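Local coordinates for protein acyl-CoA thioesterase II TesB2 (Mycobacterium marinum, PDB 3U0A) that probably hydrolyses fatty acyl-CoA thioesters to the free fatty acid and coenzyme A, as a double-hotdog thioesterase of lipid metabolism, at residues Trp152-Val157 and Gln172-Arg177; Asp198-Gly203 and Leu237-Ser242; Asp121-Ala126 and Lys256-Gly261; Asp180-Asp185 and Phe231-Trp236. All blocks are in the same frame, centred on the assembly; numbering follows the deposited sequence.

Contacts 1 and 2 share the C-terminal hotdog domain: strand 171-178 of contact 1 is hydrogen-bonded to strand 237-247 of contact 2, and their centres lie about 9 Å apart. Contact 2 is the buried one, helix 186-200 against the sheet, and is mostly packing without direct polar bonds between its segments. Contact 1, at the edge of the same sheet, runs on backbone hydrogen bonds, with charged side chains on one face. Contact 3 lays an irregular linker on strand 250-259, next in the sheet, through a methionine and a phenylalanine, close to the second subunit. Contact 4, between two partly exposed loops, depends on a salt-bridge network and on side-chain bonds to backbone atoms.

Contact 1 of 4, residues Trp152-Val157 and Gln172-Arg177; sequences WDVRIV and QQVWFR. With SO4 (sulfate ion), chain C.
Trp-152 to Val-157 pairs antiparallel with Gln-172 to Arg-177, strand 152-156 forming the outer edge of the C-terminal hotdog sheet within this chain. Two backbone rungs are doubly bonded, Asp-153 with Arg-177 and Arg-155 with Trp-175. In the first, Asp-153 N to Arg-177 O (2.8 Å) is almost straight, whereas Arg-177 N to Asp-153 O (3.0 Å) is bent to 135° at the hydrogen. Val-157 N extends the ladder to Gln-173 O, and a water takes over at the end, giving to Val-157 O and accepting from Gln-173 N.

Apolar packing occupies the face toward helix 186-200. Val-154 CG1 meets Val-174 CG1 at 3.5 Å; in both valines this methyl is anti to the backbone N, which turns the two branches toward each other. Beyond them Trp-152 brings CZ3 to the edge of the Phe-176 ring, and both aromatic side chains touch Met-196 of the helix.

Charge gathers on the other face. Arg-155 runs extended, its NH2 bonding Asp-153 OD1 at 3.0 Å, while its NH1 goes to Pro-129 O. Asp-153 OD2 is bridged to Arg-179. The Arg-177 chain bends at chi3 (81°), carrying its guanidinium to a sulfate, probably from the crystallisation liquor, where NH2 reaches O3 at 3.2 Å.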
# COMPACT_ATOMS: atom_id res chain seq x y z
N TRP A 152 21.53 -6.20 -14.70
CA TRP A 152 21.05 -4.84 -14.58
C TRP A 152 22.16 -3.84 -14.49
O TRP A 152 23.24 -4.11 -14.03
CB TRP A 152 20.19 -4.70 -13.33
CG TRP A 152 19.04 -5.65 -13.26
CD1 TRP A 152 19.02 -6.92 -12.71
CD2 TRP A 152 17.68 -5.43 -13.74
NE1 TRP A 152 17.77 -7.47 -12.84
CE2 TRP A 152 16.94 -6.62 -13.45
CE3 TRP A 152 17.06 -4.39 -14.38
CZ2 TRP A 152 15.61 -6.75 -13.78
CZ3 TRP A 152 15.72 -4.52 -14.71
CH2 TRP A 152 15.01 -5.68 -14.41
N ASP A 153 21.81 -2.65 -14.94
CA ASP A 153 22.55 -1.46 -14.77
C ASP A 153 21.92 -0.70 -13.64
O ASP A 153 20.73 -0.42 -13.67
CB ASP A 153 22.39 -0.63 -16.03
CG ASP A 153 23.63 -0.55 -16.81
OD1 ASP A 153 24.30 0.50 -16.67
OD2 ASP A 153 23.95 -1.52 -17.54
N VAL A 154 22.72 -0.31 -12.66
CA VAL A 154 22.17 0.34 -11.48
C VAL A 154 23.03 1.52 -11.09
O VAL A 154 24.23 1.38 -10.96
CB VAL A 154 22.09 -0.65 -10.31
CG1 VAL A 154 21.28 -0.05 -9.19
CG2 VAL A 154 21.51 -1.98 -10.80
N ARG A 155 22.43 2.71 -10.94
CA ARG A 155 23.25 3.91 -10.72
C ARG A 155 22.60 4.73 -9.65
O ARG A 155 21.45 5.13 -9.81
CB ARG A 155 23.41 4.70 -12.02
CG ARG A 155 24.03 3.88 -13.13
CD ARG A 155 24.51 4.68 -14.34
NE ARG A 155 24.89 3.72 -15.39
CZ ARG A 155 25.33 4.02 -16.61
NH1 ARG A 155 25.50 5.27 -17.01
NH2 ARG A 155 25.62 3.03 -17.46
N ILE A 156 23.34 4.95 -8.56
CA ILE A 156 22.79 5.50 -7.33
C ILE A 156 23.15 6.96 -7.27
O ILE A 156 24.31 7.31 -7.26
CB ILE A 156 23.31 4.73 -6.09
CG1 ILE A 156 23.19 3.21 -6.37
CG2 ILE A 156 22.54 5.12 -4.82
CD1 ILE A 156 22.98 2.31 -5.15
N VAL A 157 22.13 7.81 -7.25
CA VAL A 157 22.37 9.23 -7.20
C VAL A 157 23.13 9.51 -5.91
O VAL A 157 22.72 9.08 -4.83
CB VAL A 157 21.06 10.06 -7.32
CG1 VAL A 157 21.39 11.53 -7.32
CG2 VAL A 157 20.34 9.72 -8.61
N GLN A 172 16.39 8.50 -1.31
CA GLN A 172 17.38 7.89 -2.16
C GLN A 172 16.86 7.80 -3.59
O GLN A 172 15.69 7.53 -3.80
CB GLN A 172 17.74 6.53 -1.62
CG GLN A 172 18.49 5.68 -2.62
CD GLN A 172 19.19 4.51 -1.97
OE1 GLN A 172 20.38 4.61 -1.71
NE2 GLN A 172 18.46 3.41 -1.69
N GLN A 173 17.74 8.07 -4.55
CA GLN A 173 17.40 7.95 -5.96
C GLN A 173 18.32 6.98 -6.67
O GLN A 173 19.55 7.10 -6.57
CB GLN A 173 17.41 9.33 -6.62
CG GLN A 173 16.12 10.07 -6.35
CD GLN A 173 16.21 11.55 -6.58
OE1 GLN A 173 17.29 12.08 -6.87
NE2 GLN A 173 15.07 12.24 -6.48
N VAL A 174 17.71 6.02 -7.38
CA VAL A 174 18.43 5.01 -8.15
C VAL A 174 17.91 4.89 -9.57
O VAL A 174 16.70 4.77 -9.79
CB VAL A 174 18.34 3.62 -7.49
CG1 VAL A 174 19.35 2.69 -8.13
CG2 VAL A 174 18.60 3.72 -5.99
N TRP A 175 18.81 4.88 -10.55
CA TRP A 175 18.44 4.55 -11.92
C TRP A 175 18.73 3.12 -12.19
O TRP A 175 19.78 2.61 -11.84
CB TRP A 175 19.25 5.35 -12.90
CG TRP A 175 18.91 6.79 -13.03
CD1 TRP A 175 19.52 7.85 -12.40
CD2 TRP A 175 17.91 7.39 -13.91
NE1 TRP A 175 18.96 9.03 -12.79
CE2 TRP A 175 17.99 8.82 -13.70
CE3 TRP A 175 17.01 6.89 -14.82
CZ2 TRP A 175 17.18 9.71 -14.37
CZ3 TRP A 175 16.17 7.78 -15.48
CH2 TRP A 175 16.26 9.16 -15.26
N PHE A 176 17.82 2.44 -12.86
CA PHE A 176 18.02 1.04 -13.18
C PHE A 176 17.50 0.72 -14.56
O PHE A 176 16.59 1.37 -15.07
CB PHE A 176 17.44 0.08 -12.11
CG PHE A 176 15.93 0.14 -11.93
CD1 PHE A 176 15.08 -0.85 -12.45
CD2 PHE A 176 15.32 1.17 -11.19
CE1 PHE A 176 13.69 -0.81 -12.25
CE2 PHE A 176 13.92 1.23 -11.01
CZ PHE A 176 13.12 0.23 -11.53
N ARG A 177 18.08 -0.32 -15.14
CA ARG A 177 17.77 -0.72 -16.49
C ARG A 177 18.28 -2.15 -16.68
O ARG A 177 19.40 -2.46 -16.28
CB ARG A 177 18.46 0.26 -17.46
CG ARG A 177 18.49 -0.21 -18.90
CD ARG A 177 19.16 0.79 -19.84
NE ARG A 177 20.61 0.74 -19.84
CZ ARG A 177 21.39 1.37 -20.72
NH1 ARG A 177 20.87 2.13 -21.69
NH2 ARG A 177 22.71 1.25 -20.62
S SO4 C . 23.55 3.34 -24.11
O1 SO4 C . 22.21 4.03 -24.11
O2 SO4 C . 24.57 4.04 -23.26
O3 SO4 C . 23.45 1.92 -23.64
O4 SO4 C . 24.02 3.33 -25.53
O HOH W 1 20.22 8.97 -3.77

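Contact 2 of 4, residues Asp198-Gly203 and Leu237-Ser242; sequences DLTLLG and LLYDQS
At the C-terminal end of the central hotdog helix 186-200, Thr-200 and Leu-201 rest on Tyr-239 and Gln-241, on the concave side of strand 237-247. Leu-201 does most of the touching. Its CD1 lies 3.6 Å from both Gln-241 CB and Gln-241 CG, the leucine and glutamine side chains sliding past one another in opposite directions. The other methyl, CD2, is 3.7 Å from Tyr-239 OH, and the leucine crosses the tyrosine at about a right angle. With CG anti to the backbone N (chi1 -173°), the leucine fork reaches both strand residues at once.

Thr-200 comes to the tyrosine at the ring edge, near its plane, with OG1 3.8 Å from Tyr-239 CE2. This hydroxyl is bonded to Met-196 O, one turn back in the helix. Such helix-on-sheet packing is what the hotdog fold is named for, the helix being the sausage and the curved strands the bun. Further apolar cover for Leu-201 comes from Thr-253 and Val-268 on the next strands.

Tyr-239 OH and Gln-241 OE1 find their partners beside the contact. The hydroxyl is hydrogen-bonded to Ser-197 OG, which ties the strand to the helix just before Asp-198, and Gln-241 OE1 accepts from Gln-172 NE2 on the adjacent strand. Gln-241 CG lies over one face of the Tyr-239 ring, toward the rim, and the chain runs extended from there, bringing NE2 to 3.5 Å from Leu-201 CA.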
# COMPACT_ATOMS: atom_id res chain seq x y z
N ASP A 198 11.43 -4.91 -4.96
CA ASP A 198 11.64 -5.82 -3.85
C ASP A 198 13.12 -5.99 -3.43
O ASP A 198 13.37 -6.33 -2.29
CB ASP A 198 10.96 -7.18 -4.12
CG ASP A 198 9.45 -7.13 -3.91
OD1 ASP A 198 8.98 -6.17 -3.25
OD2 ASP A 198 8.74 -8.03 -4.40
N LEU A 199 14.07 -5.76 -4.35
CA LEU A 199 15.52 -5.85 -4.03
C LEU A 199 16.08 -4.56 -3.52
O LEU A 199 17.07 -4.59 -2.83
CB LEU A 199 16.38 -6.25 -5.24
CG LEU A 199 16.07 -7.58 -5.90
CD1 LEU A 199 17.16 -8.01 -6.88
CD2 LEU A 199 15.82 -8.68 -4.87
N THR A 200 15.46 -3.42 -3.86
CA THR A 200 16.12 -2.11 -3.67
C THR A 200 15.44 -1.09 -2.80
O THR A 200 16.12 -0.27 -2.26
CB THR A 200 16.38 -1.42 -5.00
OG1 THR A 200 15.13 -1.07 -5.61
CG2 THR A 200 17.17 -2.33 -5.90
N LEU A 201 14.13 -1.10 -2.67
CA LEU A 201 13.46 -0.01 -1.91
C LEU A 201 13.80 0.05 -0.43
O LEU A 201 14.08 1.11 0.04
CB LEU A 201 11.95 -0.04 -2.05
CG LEU A 201 11.17 1.12 -1.45
CD1 LEU A 201 11.57 2.47 -2.02
CD2 LEU A 201 9.69 0.87 -1.71
N LEU A 202 13.80 -1.06 0.27
CA LEU A 202 13.95 -1.03 1.73
C LEU A 202 15.32 -0.50 2.17
O LEU A 202 15.48 -0.05 3.33
CB LEU A 202 13.66 -2.41 2.35
CG LEU A 202 12.17 -2.69 2.64
CD1 LEU A 202 11.92 -4.14 3.10
CD2 LEU A 202 11.63 -1.70 3.67
N GLY A 203 16.30 -0.55 1.26
CA GLY A 203 17.60 0.12 1.44
C GLY A 203 17.47 1.61 1.80
O GLY A 203 18.28 2.14 2.54
N LEU A 237 14.73 3.51 -16.04
CA LEU A 237 13.72 3.88 -15.04
C LEU A 237 14.41 4.59 -13.87
O LEU A 237 15.45 4.14 -13.39
CB LEU A 237 13.01 2.63 -14.53
CG LEU A 237 12.32 1.76 -15.56
CD1 LEU A 237 11.97 0.42 -14.96
CD2 LEU A 237 11.10 2.47 -16.17
N LEU A 238 13.85 5.71 -13.43
CA LEU A 238 14.30 6.36 -12.21
C LEU A 238 13.40 6.02 -11.04
O LEU A 238 12.18 6.23 -11.07
CB LEU A 238 14.33 7.86 -12.36
CG LEU A 238 14.54 8.71 -11.09
CD1 LEU A 238 15.98 8.64 -10.61
CD2 LEU A 238 14.16 10.14 -11.41
N TYR A 239 14.03 5.48 -10.00
CA TYR A 239 13.34 5.17 -8.81
C TYR A 239 13.57 6.26 -7.80
O TYR A 239 14.64 6.39 -7.23
CB TYR A 239 13.86 3.89 -8.21
CG TYR A 239 12.81 3.15 -7.45
CD1 TYR A 239 11.58 3.75 -7.09
CD2 TYR A 239 13.03 1.85 -7.06
CE1 TYR A 239 10.61 3.01 -6.39
CE2 TYR A 239 12.07 1.11 -6.36
CZ TYR A 239 10.86 1.67 -6.04
OH TYR A 239 9.97 0.84 -5.38
N ASP A 240 12.54 7.04 -7.56
CA ASP A 240 12.60 8.08 -6.56
C ASP A 240 12.00 7.55 -5.24
O ASP A 240 10.80 7.30 -5.17
CB ASP A 240 11.89 9.32 -7.08
CG ASP A 240 12.00 10.47 -6.16
OD1 ASP A 240 13.02 10.61 -5.48
OD2 ASP A 240 11.05 11.23 -6.12
N GLN A 241 12.87 7.38 -4.24
CA GLN A 241 12.55 6.64 -3.01
C GLN A 241 12.68 7.52 -1.78
O GLN A 241 13.34 8.56 -1.81
CB GLN A 241 13.49 5.45 -2.78
CG GLN A 241 13.72 4.57 -3.98
CD GLN A 241 14.76 3.48 -3.70
OE1 GLN A 241 15.75 3.72 -3.01
NE2 GLN A 241 14.55 2.29 -4.25
N SER A 242 12.02 7.07 -0.72
CA SER A 242 12.13 7.71 0.58
C SER A 242 11.70 6.77 1.70
O SER A 242 10.95 5.83 1.48
CB SER A 242 11.32 9.01 0.63
OG SER A 242 10.11 8.88 1.37

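Contact 3 of 4, residues Asp121-Ala126 and Lys256-Gly261; sequences DAMPAA and KIFTQG. With SO4 (sulfate ion), chain L.
Met-123 runs alongside Phe-258, the two side chains sliding past each other in opposite directions. Its CA sits over one face of the ring, toward the rim, in a CH-pi contact 4.1 Å from the ring centroid. From there the side chain runs fully extended, with CG anti to the backbone N (chi1 -162°); CG passes 3.9 Å from Phe-258 CG, and SD continues obliquely to the ring as a Met-aromatic contact. The terminal CE ends 3.7 Å from Thr-259 O.

Pro-124 points back at the ring from the same side as Met-123, its CD coming obliquely to 3.7 Å from Phe-258 CE2. Asp-121 O approaches in the ring plane at the edge, 3.9 Å from Phe-258 CE1.

Charge plays a looser part. Asp-121 OD2 and Lys-256 NZ stay 4.4 Å apart, too far for a salt bridge. Lys-256 instead bonds a sulfate weakly, and Asp-121 OD1 accepts from Ala-169 N of the second subunit.

The irregular segment 121-126 belongs to the linker between the two hotdog domains. It spans neighbouring strands of the C-terminal sheet: Met-123 also packs on Leu-238 and Trp-175, Pro-124 on Asp-240 and Gln-173, while Leu-264 of strand 264-275 touches Phe-258.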
# COMPACT_ATOMS: atom_id res chain seq x y z
N ASP A 121 2.42 13.74 -11.05
CA ASP A 121 3.43 14.61 -10.47
C ASP A 121 4.59 14.71 -11.46
O ASP A 121 4.82 13.80 -12.26
CB ASP A 121 3.96 14.05 -9.11
CG ASP A 121 2.95 14.17 -7.98
OD1 ASP A 121 1.91 14.84 -8.15
OD2 ASP A 121 3.18 13.58 -6.90
N ALA A 122 5.30 15.81 -11.42
CA ALA A 122 6.43 16.01 -12.30
C ALA A 122 7.58 15.12 -11.83
O ALA A 122 7.76 14.85 -10.63
CB ALA A 122 6.85 17.48 -12.31
N MET A 123 8.34 14.65 -12.79
CA MET A 123 9.56 13.97 -12.49
C MET A 123 10.49 14.89 -11.68
O MET A 123 10.72 16.01 -12.08
CB MET A 123 10.27 13.57 -13.78
CG MET A 123 11.29 12.49 -13.52
SD MET A 123 12.19 12.15 -15.01
CE MET A 123 13.43 10.95 -14.49
N PRO A 124 11.03 14.41 -10.55
CA PRO A 124 11.99 15.19 -9.80
C PRO A 124 13.27 15.42 -10.59
O PRO A 124 13.61 14.64 -11.49
CB PRO A 124 12.28 14.34 -8.57
CG PRO A 124 12.08 12.97 -9.05
CD PRO A 124 10.92 13.05 -10.01
N ALA A 125 13.93 16.53 -10.26
CA ALA A 125 15.23 16.82 -10.80
C ALA A 125 16.18 15.72 -10.34
O ALA A 125 16.41 15.54 -9.14
CB ALA A 125 15.73 18.19 -10.32
N ALA A 126 16.65 14.94 -11.30
CA ALA A 126 17.72 13.99 -11.07
C ALA A 126 18.76 14.25 -12.17
O ALA A 126 18.46 14.92 -13.18
CB ALA A 126 17.22 12.56 -11.10
N LYS A 256 8.30 6.13 -6.20
CA LYS A 256 7.66 6.32 -7.49
C LYS A 256 8.68 6.05 -8.59
O LYS A 256 9.84 6.35 -8.45
CB LYS A 256 7.15 7.74 -7.65
CG LYS A 256 6.57 8.33 -6.40
CD LYS A 256 5.50 9.35 -6.74
CE LYS A 256 4.78 9.85 -5.48
NZ LYS A 256 5.63 10.75 -4.64
N ILE A 257 8.23 5.49 -9.68
CA ILE A 257 9.13 5.11 -10.74
C ILE A 257 8.75 5.85 -12.01
O ILE A 257 7.59 5.86 -12.41
CB ILE A 257 9.11 3.58 -10.91
CG1 ILE A 257 9.84 2.93 -9.76
CG2 ILE A 257 9.81 3.18 -12.18
CD1 ILE A 257 9.08 1.82 -9.11
N PHE A 258 9.73 6.52 -12.60
CA PHE A 258 9.52 7.28 -13.81
C PHE A 258 10.38 6.71 -14.94
O PHE A 258 11.45 6.15 -14.70
CB PHE A 258 9.91 8.70 -13.64
CG PHE A 258 9.16 9.41 -12.60
CD1 PHE A 258 8.12 10.23 -12.95
CD2 PHE A 258 9.55 9.34 -11.28
CE1 PHE A 258 7.43 10.95 -11.98
CE2 PHE A 258 8.87 10.04 -10.32
CZ PHE A 258 7.81 10.85 -10.66
N THR A 259 9.90 6.88 -16.17
CA THR A 259 10.73 6.66 -17.34
C THR A 259 11.65 7.87 -17.48
O THR A 259 11.45 8.89 -16.79
CB THR A 259 9.89 6.54 -18.64
OG1 THR A 259 9.34 7.81 -18.98
CG2 THR A 259 8.76 5.53 -18.45
N GLN A 260 12.62 7.78 -18.38
CA GLN A 260 13.52 8.88 -18.58
C GLN A 260 12.81 10.10 -19.21
O GLN A 260 13.15 11.24 -18.93
CB GLN A 260 14.68 8.44 -19.44
CG GLN A 260 15.98 9.13 -19.04
CD GLN A 260 17.15 8.67 -19.90
OE1 GLN A 260 16.97 7.87 -20.83
NE2 GLN A 260 18.34 9.18 -19.59
N GLY A 261 11.79 9.87 -20.03
CA GLY A 261 10.98 10.96 -20.56
C GLY A 261 10.00 11.56 -19.54
O GLY A 261 9.21 12.45 -19.88
S SO4 L . 5.42 12.12 -0.95
O1 SO4 L . 4.63 10.96 -1.47
O2 SO4 L . 5.09 12.37 0.52
O3 SO4 L . 6.87 11.82 -1.20
O4 SO4 L . 4.99 13.33 -1.73

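Contact 4 of 4, residues Asp180-Asp185 and Phe231-Trp236; sequences DPLPDD and FRADEW
Arg-232 and Asp-234 together hold the loop around Leu-182. Leu-182 N donates to Asp-234 OD2 at 2.9 Å, on the anti side of that oxygen and 31° out of the carboxylate plane. Coming back the other way, Arg-232 NH2 reaches Leu-182 O at 3.0 Å from above the carbonyl plane. Arg-232 NH1 makes a salt bridge to Asp-184 OD1 at 2.9 Å, the carboxylate and guanidinium planes standing almost perpendicular. Beside these polar bonds Leu-182 CD1 packs 3.9 Å from Ala-233 CB.

Asp-234 fixes the arginine: Arg-232 grips its carboxylate side-on, NE on the syn lone pair of Asp-234 OD1 and Arg-232 NH2 on Asp-234 OD2 at 2.6 Å. OD2 therefore takes two donors, Arg-232 NH2 and Leu-182 N. The Arg-232 chain bends at chi3 (64°) to fold its guanidinium back onto this carboxylate, and the type I turn from Arg-232 to Glu-235 places both residues.

Further out, His-189 of helix 186-200 bonds Pro-183 O through NE2 and Ala-233 N through ND1, linking both loops to the helix. Asp-185 caps that helix at its N-terminus, OD1 bonding Val-187 N. Asp-184, Arg-232 and Asp-234 thus make a salt-bridge network between the loop leading into the central hotdog helix and the turn preceding strand 237-247.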
# COMPACT_ATOMS: atom_id res chain seq x y z
N ASP A 180 20.07 -6.19 -21.29
CA ASP A 180 19.76 -6.79 -22.57
C ASP A 180 18.29 -6.59 -22.85
O ASP A 180 17.50 -6.60 -21.90
CB ASP A 180 20.02 -8.31 -22.57
CG ASP A 180 21.51 -8.68 -22.54
OD1 ASP A 180 22.43 -7.81 -22.53
OD2 ASP A 180 21.73 -9.91 -22.55
N PRO A 181 17.92 -6.47 -24.14
CA PRO A 181 16.54 -6.25 -24.53
C PRO A 181 15.69 -7.41 -24.07
O PRO A 181 16.19 -8.53 -24.03
CB PRO A 181 16.58 -6.21 -26.07
CG PRO A 181 18.01 -6.02 -26.43
CD PRO A 181 18.81 -6.64 -25.30
N LEU A 182 14.44 -7.10 -23.74
CA LEU A 182 13.50 -8.05 -23.21
C LEU A 182 12.40 -8.33 -24.23
O LEU A 182 12.12 -7.50 -25.08
CB LEU A 182 12.85 -7.45 -21.94
CG LEU A 182 13.77 -7.19 -20.75
CD1 LEU A 182 13.23 -6.16 -19.77
CD2 LEU A 182 14.04 -8.52 -20.05
N PRO A 183 11.73 -9.46 -24.10
CA PRO A 183 10.50 -9.66 -24.85
C PRO A 183 9.48 -8.54 -24.62
O PRO A 183 9.54 -7.83 -23.58
CB PRO A 183 9.95 -10.95 -24.27
CG PRO A 183 11.12 -11.65 -23.68
CD PRO A 183 12.12 -10.62 -23.29
N ASP A 184 8.55 -8.41 -25.58
CA ASP A 184 7.46 -7.41 -25.51
C ASP A 184 6.22 -7.95 -24.76
O ASP A 184 5.10 -7.87 -25.28
CB ASP A 184 7.04 -6.98 -26.91
CG ASP A 184 8.15 -6.33 -27.68
OD1 ASP A 184 9.14 -5.97 -27.00
OD2 ASP A 184 8.05 -6.22 -28.93
N ASP A 185 6.41 -8.51 -23.58
CA ASP A 185 5.30 -9.01 -22.77
C ASP A 185 5.15 -8.11 -21.54
O ASP A 185 5.98 -8.15 -20.63
CB ASP A 185 5.57 -10.47 -22.39
CG ASP A 185 4.56 -11.02 -21.44
OD1 ASP A 185 3.51 -10.41 -21.21
OD2 ASP A 185 4.83 -12.09 -20.90
N PHE A 231 5.55 1.00 -19.59
CA PHE A 231 6.96 1.36 -19.59
C PHE A 231 7.75 0.19 -20.18
O PHE A 231 7.18 -0.82 -20.57
CB PHE A 231 7.42 1.64 -18.15
CG PHE A 231 7.30 0.43 -17.24
CD1 PHE A 231 6.12 0.16 -16.58
CD2 PHE A 231 8.37 -0.44 -17.10
CE1 PHE A 231 6.00 -0.96 -15.78
CE2 PHE A 231 8.26 -1.56 -16.31
CZ PHE A 231 7.08 -1.82 -15.64
N ARG A 232 9.07 0.32 -20.21
CA ARG A 232 9.94 -0.77 -20.55
C ARG A 232 11.11 -0.89 -19.58
O ARG A 232 11.85 0.07 -19.37
CB ARG A 232 10.47 -0.56 -21.96
CG ARG A 232 9.46 -0.87 -23.05
CD ARG A 232 10.11 -1.15 -24.40
NE ARG A 232 10.96 -2.35 -24.37
CZ ARG A 232 10.57 -3.59 -24.69
NH1 ARG A 232 9.33 -3.83 -25.09
NH2 ARG A 232 11.45 -4.59 -24.60
N ALA A 233 11.28 -2.07 -18.98
CA ALA A 233 12.36 -2.31 -18.03
C ALA A 233 13.74 -2.52 -18.64
O ALA A 233 14.67 -2.63 -17.90
CB ALA A 233 12.02 -3.47 -17.16
N ASP A 234 13.85 -2.62 -19.96
CA ASP A 234 15.14 -2.55 -20.64
C ASP A 234 15.51 -1.11 -21.10
O ASP A 234 16.48 -0.91 -21.86
CB ASP A 234 15.21 -3.53 -21.83
CG ASP A 234 13.99 -3.45 -22.75
OD1 ASP A 234 13.12 -2.58 -22.52
OD2 ASP A 234 13.90 -4.28 -23.67
N GLU A 235 14.75 -0.12 -20.63
CA GLU A 235 15.06 1.30 -20.80
C GLU A 235 15.19 1.93 -19.43
O GLU A 235 14.71 1.37 -18.45
CB GLU A 235 13.97 2.00 -21.62
CG GLU A 235 14.08 1.74 -23.13
CD GLU A 235 13.01 2.46 -23.98
OE1 GLU A 235 12.13 3.20 -23.42
OE2 GLU A 235 13.10 2.29 -25.23
N TRP A 236 15.84 3.08 -19.34
CA TRP A 236 16.06 3.68 -18.04
C TRP A 236 14.77 3.99 -17.29
O TRP A 236 13.84 4.62 -17.84
CB TRP A 236 16.92 4.94 -18.15
CG TRP A 236 18.38 4.66 -18.43
CD1 TRP A 236 19.10 4.96 -19.57
CD2 TRP A 236 19.37 4.04 -17.52
NE1 TRP A 236 20.39 4.57 -19.45
CE2 TRP A 236 20.62 4.01 -18.25
CE3 TRP A 236 19.32 3.52 -16.23
CZ2 TRP A 236 21.78 3.46 -17.71
CZ3 TRP A 236 20.48 2.97 -15.69
CH2 TRP A 236 21.70 2.95 -16.43